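Local coordinates for protein beta sliding clamp (Borrelia burgdorferi, PDB 6DJ8) that forms a ring-shaped, head-to-tail homodimer around DNA and probably tethers DNA polymerases and other proteins to it for processive replication, at residues 27-32 with 63-68; 83-88 with 127-132; 293-296 with 301-304. All coordinates share one frame; numbering follows the deposited sequence.

Contact 1: residues 27-32 with 63-68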
ATOM      1  N   GLU A  27     -11.239  15.606   4.262  1.00 32.97           N
ATOM      2  CA  GLU A  27     -10.276  14.853   3.462  1.00 37.01           C
ATOM      3  C   GLU A  27      -9.861  15.648   2.232  1.00 33.29           C
ATOM      4  O   GLU A  27      -8.669  15.740   1.916  1.00 33.84           O
ATOM      5  CB  GLU A  27     -10.879  13.496   3.071  1.00 35.22           C
ATOM      6  CG  GLU A  27      -9.915  12.504   2.442  1.00 46.85           C
ATOM      7  CD  GLU A  27      -9.784  12.704   0.943  1.00 62.27           C
ATOM      8  OE1 GLU A  27     -10.720  13.267   0.330  1.00 64.43           O
ATOM      9  OE2 GLU A  27      -8.742  12.311   0.379  1.00 74.77           O
ATOM     10  N   LYS A  28     -10.831  16.275   1.561  1.00 32.22           N
ATOM     11  CA  LYS A  28     -10.524  17.097   0.394  1.00 37.36           C
ATOM     12  C   LYS A  28      -9.687  18.302   0.784  1.00 36.93           C
ATOM     13  O   LYS A  28      -8.622  18.537   0.205  1.00 37.36           O
ATOM     14  CB  LYS A  28     -11.827  17.549  -0.278  1.00 39.58           C
ATOM     15  CG  LYS A  28     -12.545  16.418  -1.018  1.00 36.55           C
ATOM     16  CD  LYS A  28     -13.942  16.836  -1.410  1.00 39.66           C
ATOM     17  CE  LYS A  28     -14.694  15.679  -2.059  1.00 51.63           C
ATOM     18  NZ  LYS A  28     -15.987  16.114  -2.666  1.00 57.21           N
ATOM     19  N   ALA A  29     -10.132  19.056   1.802  1.00 39.02           N
ATOM     20  CA  ALA A  29      -9.463  20.310   2.152  1.00 36.09           C
ATOM     21  C   ALA A  29      -8.019  20.067   2.563  1.00 38.53           C
ATOM     22  O   ALA A  29      -7.124  20.846   2.215  1.00 33.74           O
ATOM     23  CB  ALA A  29     -10.221  21.030   3.278  1.00 30.45           C
ATOM     24  N   LYS A  30      -7.764  18.989   3.299  1.00 32.83           N
ATOM     25  CA  LYS A  30      -6.410  18.787   3.784  1.00 36.04           C
ATOM     26  C   LYS A  30      -5.498  18.235   2.706  1.00 40.02           C
ATOM     27  O   LYS A  30      -4.301  18.080   2.946  1.00 43.70           O
ATOM     28  CB  LYS A  30      -6.415  17.868   5.017  1.00 38.83           C
ATOM     29  CG  LYS A  30      -6.401  16.395   4.724  1.00 33.82           C
ATOM     30  CD  LYS A  30      -6.663  15.590   6.008  1.00 38.54           C
ATOM     31  CE  LYS A  30      -5.706  14.410   6.140  1.00 43.32           C
ATOM     32  NZ  LYS A  30      -5.723  13.510   4.961  1.00 43.39           N
ATOM     33  N   GLY A  31      -6.028  17.991   1.507  1.00 41.61           N
ATOM     34  CA  GLY A  31      -5.197  17.484   0.435  1.00 43.58           C
ATOM     35  C   GLY A  31      -4.020  18.378   0.105  1.00 48.55           C
ATOM     36  O   GLY A  31      -2.960  17.883  -0.277  1.00 40.42           O
ATOM     37  N   ILE A  32      -4.155  19.691   0.309  1.00 42.80           N
ATOM     38  CA  ILE A  32      -3.068  20.612  -0.024  1.00 42.79           C
ATOM     39  C   ILE A  32      -2.224  20.970   1.195  1.00 50.87           C
ATOM     40  O   ILE A  32      -1.309  21.787   1.085  1.00 52.05           O
ATOM     41  CB  ILE A  32      -3.599  21.886  -0.695  1.00 44.85           C
ATOM     42  CG1 ILE A  32      -4.654  22.553   0.193  1.00 37.84           C
ATOM     43  CG2 ILE A  32      -4.163  21.545  -2.079  1.00 40.42           C
ATOM     44  CD1 ILE A  32      -5.029  23.954  -0.272  1.00 35.89           C
ATOM     45  N   ILE A  63      -2.070  28.018  -2.924  1.00 43.58           N
ATOM     46  CA  ILE A  63      -3.437  27.614  -3.209  1.00 36.68           C
ATOM     47  C   ILE A  63      -4.285  27.948  -1.988  1.00 42.53           C
ATOM     48  O   ILE A  63      -3.884  27.671  -0.848  1.00 40.03           O
ATOM     49  CB  ILE A  63      -3.500  26.109  -3.518  1.00 34.76           C
ATOM     50  CG1 ILE A  63      -2.747  25.801  -4.817  1.00 35.47           C
ATOM     51  CG2 ILE A  63      -4.947  25.646  -3.578  1.00 36.90           C
ATOM     52  CD1 ILE A  63      -2.469  24.337  -5.054  1.00 33.56           C
ATOM     53  N   PHE A  64      -5.442  28.563  -2.219  1.00 36.83           N
ATOM     54  CA  PHE A  64      -6.400  28.896  -1.171  1.00 39.48           C
ATOM     55  C   PHE A  64      -7.696  28.181  -1.506  1.00 42.11           C
ATOM     56  O   PHE A  64      -8.222  28.331  -2.615  1.00 35.97           O
ATOM     57  CB  PHE A  64      -6.591  30.415  -1.051  1.00 41.00           C
ATOM     58  CG  PHE A  64      -5.415  31.100  -0.455  1.00 41.94           C
ATOM     59  CD1 PHE A  64      -4.336  31.459  -1.227  1.00 42.88           C
ATOM     60  CD2 PHE A  64      -5.357  31.314   0.919  1.00 51.35           C
ATOM     61  CE1 PHE A  64      -3.236  32.069  -0.652  1.00 46.49           C
ATOM     62  CE2 PHE A  64      -4.264  31.916   1.499  1.00 49.58           C
ATOM     63  CZ  PHE A  64      -3.203  32.300   0.709  1.00 47.66           C
ATOM     64  N   PHE A  65      -8.182  27.379  -0.572  1.00 38.46           N
ATOM     65  CA  PHE A  65      -9.305  26.490  -0.814  1.00 36.48           C
ATOM     66  C   PHE A  65     -10.423  26.825   0.154  1.00 38.54           C
ATOM     67  O   PHE A  65     -10.173  27.105   1.329  1.00 35.98           O
ATOM     68  CB  PHE A  65      -8.884  25.019  -0.642  1.00 34.89           C
ATOM     69  CG  PHE A  65     -10.038  24.045  -0.618  1.00 37.64           C
ATOM     70  CD1 PHE A  65     -10.523  23.503  -1.797  1.00 37.43           C
ATOM     71  CD2 PHE A  65     -10.618  23.649   0.588  1.00 36.75           C
ATOM     72  CE1 PHE A  65     -11.573  22.601  -1.800  1.00 35.17           C
ATOM     73  CE2 PHE A  65     -11.678  22.747   0.605  1.00 36.32           C
ATOM     74  CZ  PHE A  65     -12.153  22.212  -0.575  1.00 37.65           C
ATOM     75  N   GLU A  66     -11.656  26.772  -0.336  1.00 36.11           N
ATOM     76  CA  GLU A  66     -12.798  27.014   0.531  1.00 40.46           C
ATOM     77  C   GLU A  66     -13.964  26.141   0.084  1.00 38.97           C
ATOM     78  O   GLU A  66     -14.268  26.067  -1.111  1.00 39.27           O
ATOM     79  CB  GLU A  66     -13.159  28.506   0.497  1.00 43.77           C
ATOM     80  CG  GLU A  66     -14.591  28.808   0.797  1.00 51.07           C
ATOM     81  CD  GLU A  66     -14.845  30.286   0.990  1.00 51.17           C
ATOM     82  OE1 GLU A  66     -16.033  30.665   1.035  1.00 48.88           O
ATOM     83  OE2 GLU A  66     -13.866  31.060   1.071  1.00 47.86           O
ATOM     84  N   SER A  67     -14.599  25.468   1.042  1.00 37.56           N
ATOM     85  CA  SER A  67     -15.781  24.652   0.794  1.00 36.89           C
ATOM     86  C   SER A  67     -16.845  24.990   1.830  1.00 40.70           C
ATOM     87  O   SER A  67     -16.548  25.482   2.923  1.00 40.74           O
ATOM     88  CB  SER A  67     -15.480  23.151   0.853  1.00 39.60           C
ATOM     89  OG  SER A  67     -15.184  22.739   2.178  1.00 39.23           O
ATOM     90  N   THR A  68     -18.097  24.696   1.485  1.00 39.74           N
ATOM     91  CA  THR A  68     -19.213  25.006   2.360  1.00 39.70           C
ATOM     92  C   THR A  68     -20.184  23.838   2.385  1.00 44.04           C
ATOM     93  O   THR A  68     -20.441  23.210   1.352  1.00 45.04           O
ATOM     94  CB  THR A  68     -19.938  26.287   1.893  1.00 46.12           C
ATOM     95  OG1 THR A  68     -21.051  26.546   2.754  1.00 47.49           O
ATOM     96  CG2 THR A  68     -20.441  26.129   0.476  1.00 46.98           C
TER

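Contact 2: residues 83-88 with 127-132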
ATOM      1  N   ALA A  83      -5.415  19.727  10.861  1.00 39.48           N
ATOM      2  CA  ALA A  83      -6.286  19.028   9.920  1.00 38.58           C
ATOM      3  C   ALA A  83      -6.272  17.520  10.147  1.00 33.13           C
ATOM      4  O   ALA A  83      -7.310  16.865  10.033  1.00 35.63           O
ATOM      5  CB  ALA A  83      -5.862  19.327   8.477  1.00 37.32           C
ATOM      6  N   SER A  84      -5.091  16.953  10.400  1.00 34.63           N
ATOM      7  CA  SER A  84      -4.956  15.508  10.571  1.00 40.36           C
ATOM      8  C   SER A  84      -5.713  15.021  11.812  1.00 37.39           C
ATOM      9  O   SER A  84      -6.401  13.991  11.772  1.00 37.26           O
ATOM     10  CB  SER A  84      -3.466  15.157  10.652  1.00 40.73           C
ATOM     11  OG  SER A  84      -3.259  13.775  10.850  1.00 44.04           O
ATOM     12  N   ASN A  85      -5.613  15.757  12.920  1.00 39.90           N
ATOM     13  CA  ASN A  85      -6.348  15.362  14.122  1.00 35.78           C
ATOM     14  C   ASN A  85      -7.852  15.478  13.916  1.00 34.37           C
ATOM     15  O   ASN A  85      -8.612  14.596  14.327  1.00 38.01           O
ATOM     16  CB  ASN A  85      -5.915  16.203  15.319  1.00 36.47           C
ATOM     17  CG  ASN A  85      -4.509  15.891  15.768  1.00 41.30           C
ATOM     18  OD1 ASN A  85      -3.906  14.919  15.315  1.00 37.61           O
ATOM     19  ND2 ASN A  85      -3.977  16.710  16.671  1.00 45.70           N
ATOM     20  N   PHE A  86      -8.301  16.560  13.281  1.00 35.61           N
ATOM     21  CA  PHE A  86      -9.730  16.742  13.065  1.00 31.44           C
ATOM     22  C   PHE A  86     -10.287  15.641  12.183  1.00 31.64           C
ATOM     23  O   PHE A  86     -11.368  15.106  12.444  1.00 36.75           O
ATOM     24  CB  PHE A  86      -9.982  18.115  12.430  1.00 32.21           C
ATOM     25  CG  PHE A  86     -11.416  18.537  12.452  1.00 34.36           C
ATOM     26  CD1 PHE A  86     -12.252  18.155  13.487  1.00 35.57           C
ATOM     27  CD2 PHE A  86     -11.939  19.301  11.421  1.00 33.98           C
ATOM     28  CE1 PHE A  86     -13.577  18.540  13.506  1.00 31.33           C
ATOM     29  CE2 PHE A  86     -13.260  19.696  11.441  1.00 38.00           C
ATOM     30  CZ  PHE A  86     -14.081  19.307  12.491  1.00 35.18           C
ATOM     31  N   TYR A  87      -9.562  15.302  11.116  1.00 32.83           N
ATOM     32  CA  TYR A  87      -9.962  14.188  10.268  1.00 33.19           C
ATOM     33  C   TYR A  87     -10.034  12.893  11.066  1.00 34.97           C
ATOM     34  O   TYR A  87     -10.977  12.107  10.915  1.00 34.31           O
ATOM     35  CB  TYR A  87      -8.971  14.046   9.109  1.00 34.51           C
ATOM     36  CG  TYR A  87      -9.351  12.995   8.097  1.00 36.72           C
ATOM     37  CD1 TYR A  87     -10.557  13.077   7.420  1.00 33.57           C
ATOM     38  CD2 TYR A  87      -8.506  11.923   7.811  1.00 45.43           C
ATOM     39  CE1 TYR A  87     -10.927  12.125   6.479  1.00 40.94           C
ATOM     40  CE2 TYR A  87      -8.867  10.952   6.861  1.00 43.94           C
ATOM     41  CZ  TYR A  87     -10.081  11.073   6.200  1.00 45.32           C
ATOM     42  OH  TYR A  87     -10.474  10.154   5.262  1.00 51.41           O
ATOM     43  N   ASP A  88      -9.031  12.641  11.905  1.00 33.56           N
ATOM     44  CA  ASP A  88      -9.049  11.423  12.713  1.00 35.09           C
ATOM     45  C   ASP A  88     -10.270  11.386  13.619  1.00 32.33           C
ATOM     46  O   ASP A  88     -10.942  10.349  13.729  1.00 35.02           O
ATOM     47  CB  ASP A  88      -7.764  11.326  13.526  1.00 32.90           C
ATOM     48  CG  ASP A  88      -6.581  10.903  12.680  1.00 37.42           C
ATOM     49  OD1 ASP A  88      -6.798  10.496  11.523  1.00 38.95           O
ATOM     50  OD2 ASP A  88      -5.436  10.988  13.163  1.00 43.48           O
ATOM     51  N   LEU A 127     -14.845  12.782  22.332  1.00 31.50           N
ATOM     52  CA  LEU A 127     -13.522  13.139  21.841  1.00 36.72           C
ATOM     53  C   LEU A 127     -13.217  14.572  22.241  1.00 37.08           C
ATOM     54  O   LEU A 127     -14.107  15.423  22.268  1.00 37.14           O
ATOM     55  CB  LEU A 127     -13.431  13.030  20.319  1.00 36.06           C
ATOM     56  CG  LEU A 127     -14.061  11.822  19.627  1.00 35.69           C
ATOM     57  CD1 LEU A 127     -13.981  11.968  18.092  1.00 29.45           C
ATOM     58  CD2 LEU A 127     -13.379  10.509  20.081  1.00 35.43           C
ATOM     59  N   LYS A 128     -11.953  14.845  22.544  1.00 38.51           N
ATOM     60  CA  LYS A 128     -11.506  16.201  22.840  1.00 43.11           C
ATOM     61  C   LYS A 128     -10.337  16.507  21.923  1.00 41.61           C
ATOM     62  O   LYS A 128      -9.299  15.840  22.001  1.00 39.10           O
ATOM     63  CB  LYS A 128     -11.095  16.368  24.310  1.00 43.70           C
ATOM     64  CG  LYS A 128     -12.234  16.222  25.294  1.00 48.06           C
ATOM     65  CD  LYS A 128     -11.817  16.661  26.705  1.00 54.37           C
ATOM     66  CE  LYS A 128     -12.970  16.519  27.690  1.00 56.23           C
ATOM     67  NZ  LYS A 128     -12.554  16.727  29.125  1.00 63.17           N
ATOM     68  N   GLU A 129     -10.506  17.514  21.069  1.00 37.13           N
ATOM     69  CA  GLU A 129      -9.488  17.895  20.089  1.00 42.28           C
ATOM     70  C   GLU A 129      -8.983  19.296  20.397  1.00 43.13           C
ATOM     71  O   GLU A 129      -9.750  20.275  20.287  1.00 45.69           O
ATOM     72  CB  GLU A 129     -10.050  17.832  18.673  1.00 38.59           C
ATOM     73  CG  GLU A 129     -10.344  16.413  18.173  1.00 34.47           C
ATOM     74  CD  GLU A 129      -9.070  15.606  17.893  1.00 41.55           C
ATOM     75  OE1 GLU A 129      -7.956  16.185  17.935  1.00 38.81           O
ATOM     76  OE2 GLU A 129      -9.187  14.385  17.613  1.00 39.00           O
ATOM     77  N   PRO A 130      -7.726  19.443  20.782  1.00 42.51           N
ATOM     78  CA  PRO A 130      -7.196  20.778  21.057  1.00 43.55           C
ATOM     79  C   PRO A 130      -7.163  21.618  19.795  1.00 47.66           C
ATOM     80  O   PRO A 130      -7.026  21.104  18.682  1.00 41.75           O
ATOM     81  CB  PRO A 130      -5.789  20.525  21.619  1.00 48.56           C
ATOM     82  CG  PRO A 130      -5.506  19.057  21.380  1.00 58.29           C
ATOM     83  CD  PRO A 130      -6.865  18.409  21.370  1.00 51.27           C
ATOM     84  N   THR A 131      -7.348  22.918  19.988  1.00 41.36           N
ATOM     85  CA  THR A 131      -7.417  23.892  18.905  1.00 48.34           C
ATOM     86  C   THR A 131      -6.382  24.985  19.104  1.00 50.90           C
ATOM     87  O   THR A 131      -5.755  25.097  20.158  1.00 47.98           O
ATOM     88  CB  THR A 131      -8.813  24.520  18.818  1.00 45.51           C
ATOM     89  OG1 THR A 131      -9.091  25.200  20.055  1.00 50.65           O
ATOM     90  CG2 THR A 131      -9.864  23.455  18.574  1.00 44.51           C
ATOM     91  N   PHE A 132      -6.208  25.804  18.071  1.00 50.32           N
ATOM     92  CA  PHE A 132      -5.353  26.964  18.232  1.00 51.17           C
ATOM     93  C   PHE A 132      -6.099  28.060  18.974  1.00 52.06           C
ATOM     94  O   PHE A 132      -7.324  28.029  19.112  1.00 55.13           O
ATOM     95  CB  PHE A 132      -4.860  27.456  16.871  1.00 51.03           C
ATOM     96  CG  PHE A 132      -3.813  26.573  16.277  1.00 51.32           C
ATOM     97  CD1 PHE A 132      -4.170  25.460  15.532  1.00 48.65           C
ATOM     98  CD2 PHE A 132      -2.467  26.823  16.506  1.00 55.52           C
ATOM     99  CE1 PHE A 132      -3.206  24.618  15.011  1.00 48.41           C
ATOM    100  CE2 PHE A 132      -1.494  25.987  15.983  1.00 57.39           C
ATOM    101  CZ  PHE A 132      -1.863  24.883  15.235  1.00 55.63           C
TER
HETATM  102  O   HOH W   1      -6.020  18.507  17.522  1.00 46.74           O

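Contact 3: residues 293-296 with 301-304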
ATOM      1  N   ARG A 293       5.478  -5.712 -19.335  1.00 36.79           N
ATOM      2  CA  ARG A 293       6.369  -6.864 -19.270  1.00 34.88           C
ATOM      3  C   ARG A 293       7.808  -6.466 -19.576  1.00 36.77           C
ATOM      4  O   ARG A 293       8.725  -6.846 -18.838  1.00 39.50           O
ATOM      5  CB  ARG A 293       5.878  -7.953 -20.210  1.00 38.23           C
ATOM      6  CG  ARG A 293       4.488  -8.400 -19.853  1.00 35.52           C
ATOM      7  CD  ARG A 293       3.878  -9.262 -20.931  1.00 36.98           C
ATOM      8  NE  ARG A 293       2.467  -9.462 -20.652  1.00 39.44           N
ATOM      9  CZ  ARG A 293       2.027 -10.320 -19.738  1.00 45.60           C
ATOM     10  NH1 ARG A 293       0.729 -10.452 -19.524  1.00 40.84           N
ATOM     11  NH2 ARG A 293       2.901 -11.036 -19.033  1.00 41.11           N
ATOM     12  N   VAL A 294       8.025  -5.684 -20.645  1.00 34.87           N
ATOM     13  CA  VAL A 294       9.394  -5.314 -21.000  1.00 32.32           C
ATOM     14  C   VAL A 294       9.975  -4.390 -19.944  1.00 33.92           C
ATOM     15  O   VAL A 294      11.193  -4.389 -19.706  1.00 32.63           O
ATOM     16  CB  VAL A 294       9.450  -4.683 -22.418  1.00 37.34           C
ATOM     17  CG1 VAL A 294       8.977  -3.217 -22.412  1.00 32.05           C
ATOM     18  CG2 VAL A 294      10.853  -4.748 -22.974  1.00 30.89           C
ATOM     19  N   ASN A 295       9.116  -3.640 -19.246  1.00 33.07           N
ATOM     20  CA  ASN A 295       9.569  -2.824 -18.125  1.00 35.42           C
ATOM     21  C   ASN A 295      10.399  -3.633 -17.133  1.00 34.67           C
ATOM     22  O   ASN A 295      11.280  -3.079 -16.471  1.00 32.88           O
ATOM     23  CB  ASN A 295       8.374  -2.231 -17.379  1.00 32.20           C
ATOM     24  CG  ASN A 295       8.793  -1.260 -16.299  1.00 35.59           C
ATOM     25  OD1 ASN A 295       9.562  -0.332 -16.552  1.00 37.02           O
ATOM     26  ND2 ASN A 295       8.321  -1.497 -15.069  1.00 38.90           N
ATOM     27  N   LEU A 296      10.152  -4.942 -17.026  1.00 31.06           N
ATOM     28  CA  LEU A 296      10.920  -5.738 -16.067  1.00 39.57           C
ATOM     29  C   LEU A 296      12.365  -5.910 -16.497  1.00 41.18           C
ATOM     30  O   LEU A 296      13.163  -6.460 -15.727  1.00 37.21           O
ATOM     31  CB  LEU A 296      10.253  -7.102 -15.872  1.00 30.02           C
ATOM     32  CG  LEU A 296       8.888  -7.000 -15.184  1.00 34.98           C
ATOM     33  CD1 LEU A 296       8.129  -8.317 -15.282  1.00 36.30           C
ATOM     34  CD2 LEU A 296       9.066  -6.596 -13.722  1.00 38.31           C
ATOM     35  N   SER A 301      17.706   3.997 -15.897  1.00 44.83           N
ATOM     36  CA  SER A 301      17.708   5.039 -16.919  1.00 46.66           C
ATOM     37  C   SER A 301      16.388   5.111 -17.682  1.00 45.69           C
ATOM     38  O   SER A 301      16.160   6.086 -18.405  1.00 46.41           O
ATOM     39  CB  SER A 301      18.864   4.817 -17.897  1.00 51.84           C
ATOM     40  OG  SER A 301      18.571   3.745 -18.772  1.00 48.41           O
ATOM     41  N   ARG A 302      15.521   4.106 -17.545  1.00 40.85           N
ATOM     42  CA  ARG A 302      14.237   3.997 -18.234  1.00 39.99           C
ATOM     43  C   ARG A 302      14.404   3.784 -19.740  1.00 39.52           C
ATOM     44  O   ARG A 302      13.407   3.829 -20.475  1.00 37.94           O
ATOM     45  CB  ARG A 302      13.313   5.206 -17.977  1.00 35.28           C
ATOM     46  CG  ARG A 302      13.252   5.667 -16.508  1.00 38.15           C
ATOM     47  CD  ARG A 302      13.064   4.496 -15.529  1.00 36.67           C
ATOM     48  NE  ARG A 302      11.747   3.865 -15.594  1.00 37.95           N
ATOM     49  CZ  ARG A 302      11.537   2.547 -15.546  1.00 41.67           C
ATOM     50  NH1 ARG A 302      10.295   2.065 -15.595  1.00 40.57           N
ATOM     51  NH2 ARG A 302      12.564   1.702 -15.468  1.00 38.54           N
ATOM     52  N   LYS A 303      15.618   3.477 -20.213  1.00 37.29           N
ATOM     53  CA  LYS A 303      15.884   3.437 -21.655  1.00 42.24           C
ATOM     54  C   LYS A 303      15.247   2.192 -22.253  1.00 39.28           C
ATOM     55  O   LYS A 303      15.697   1.068 -22.005  1.00 38.57           O
ATOM     56  CB  LYS A 303      17.383   3.445 -21.945  1.00 41.77           C
ATOM     57  CG  LYS A 303      17.708   3.443 -23.459  1.00 49.54           C
ATOM     58  CD  LYS A 303      19.197   3.647 -23.748  1.00 51.32           C
ATOM     59  CE  LYS A 303      19.517   3.284 -25.194  1.00 65.79           C
ATOM     60  NZ  LYS A 303      20.977   3.262 -25.536  1.00 70.88           N
ATOM     61  N   LEU A 304      14.194   2.393 -23.029  1.00 34.23           N
ATOM     62  CA  LEU A 304      13.537   1.338 -23.783  1.00 33.17           C
ATOM     63  C   LEU A 304      13.905   1.495 -25.256  1.00 39.48           C
ATOM     64  O   LEU A 304      13.807   2.597 -25.791  1.00 37.34           O
ATOM     65  CB  LEU A 304      12.027   1.438 -23.601  1.00 32.09           C
ATOM     66  CG  LEU A 304      11.164   0.569 -24.500  1.00 39.78           C
ATOM     67  CD1 LEU A 304      11.368  -0.899 -24.103  1.00 37.31           C
ATOM     68  CD2 LEU A 304       9.708   0.996 -24.350  1.00 33.46           C
TER
HETATM   69  O   HOH W   2      11.980  -0.931 -14.672  1.00 50.33           O

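Contact 1: residues 27-32 with 63-68
Ala29 on helix 19-29 and Ile32, three residues on, meet Phe65, on strand 64-70 of the antiparallel sheet that backs this helix, and Ile63, just before that strand, in the helix-on-sheet layering repeated around the ring of every sliding clamp. The four residues are buried, and nothing polar passes between the two segments. Ala29 brings both its methyl and its main chain obliquely to the CD2-CE2 side of the Phe65 ring: CB lies 3.5 Å from Phe65 CE2, and Ala29 CA is 3.6 Å from the same Phe65 carbon. With CG anti to the backbone N (chi1 169°), the ring of Phe65 extends to Ala29. Ile32 works through its longer branch. Its CG1 stands between the backbone N and the carbonyl carbon (chi1 55°), which carries CD1 out between Ile63 and Phe65, 4.0 Å from Phe65 CB.

One shell further out, Phe227 and Leu231 of helix 223-231 also press on Phe65, the Phe227 ring at about 65° to it. Strand 64-70 is itself flanked by strands 53-59 and 254-259, and on the former Ser58 OG bonds to Ala29 O. Gly31 N is bonded to Lys28 O at 3.0 Å, and past it the methyl Ile32 CD1 settles 3.7 Å from Ile63 CG2.

Contact 2: residues 83-88 with 127-132
Glu129 OE1, lying 3.3 Å from Asn85 CB, is an oxygen gripped by two partners: water 1 donates to Glu129 OE1 over 3.1 Å, and Arg324 of the second subunit forms a salt bridge to it through NE. The other carboxylate oxygen, OE2, is bonded to the hydroxyl of Tyr297 of the second subunit, so both oxygens are engaged across the interface and the group's rotation is fixed. Glu129 gets there by a bend at chi2 (-71°), which folds the carboxylate over toward helix 83-92.

Water 1 is the link between the two segments. It accepts from Asn85 ND2 at 2.9 Å and gives its second proton to Pro130 O at 3.0 Å, joining helix side chain, strand carboxylate and strand backbone. The Asn85 amide and the Glu129 carboxylate are turned 35° from one another, and no direct hydrogen bond connects them. Indeed, Glu129 OE2 stands 3.3 Å from Asn85 O, two acceptors side by side; the Tyr297 hydroxyl on OE2 probably makes this approach tolerable, and nearby Arg324 may also ease it. Arg324 packs on Asn85, Asp88 and Pro130 as well. Leu127 and Lys128 pair in antiparallel fashion with a strand of that subunit. Beside the Glu129-Arg324 salt bridge, then, one sheet continues between protomers, characteristic of the head-to-tail sliding-clamp dimer interface.

Contact 3: residues 293-296 with 301-304
Arg302 reaches Asn295 with a side chain that curls before it arrives. From CB the chain turns at chi2 (-47°) and again at chi3, and the side chain packs on Asn347 and Ile348. NE is then bonded to Ser349 OG, a further hold on the guanidinium. At the tip the two nitrogens divide the work. Arg302 NH1 donates to Asn295 OD1 over 2.7 Å, meeting a lone pair of OD1 in the carbonyl plane; the bond is short but bent, 142° at the hydrogen, with the acceptor tilted somewhat out of the guanidinium plane. Amide and guanidinium stand almost perpendicular, 82° apart. NH2 bonds to Asp299 O within the connecting loop, and also to water 2 at 2.8 Å from Arg302 NH2; water 2 also lies 2.9 Å from Asn295 O, to which it can donate, a second and indirect route to the same residue.

Next to this polar pair, Val294 CG1 and Leu304 CD1 touch at 3.7 Å, the two side chains crossing at about a right angle. Val294 of helix 284-294 is thereby joined to the start of strand 303-308, while Ile348, at the head of helix 348-355, packs against Val294, Asn295, Arg302 and Leu304 alike.

From the N terminus, contact 1 comes first, closing the excursion through strands 44-50 and 53-59 that carries the chain from helix 19-29 to strand 64-70. Contact 2 opens later and brings helix 83-92 to strand 126-130. Contact 3 closes the short loop between helix 284-294 and strand 303-308. The three follow one another in series, neither nested nor crossing. Contacts 1 and 2 share the N-terminal region and touch directly, so that helix 83-92 packs against helix 19-29 through Tyr87 and Glu27. Contact 3 sits in the C-terminal region, its centre about 45 Å from that of contact 2, yet both touch the second subunit, from opposite ends of the protomer.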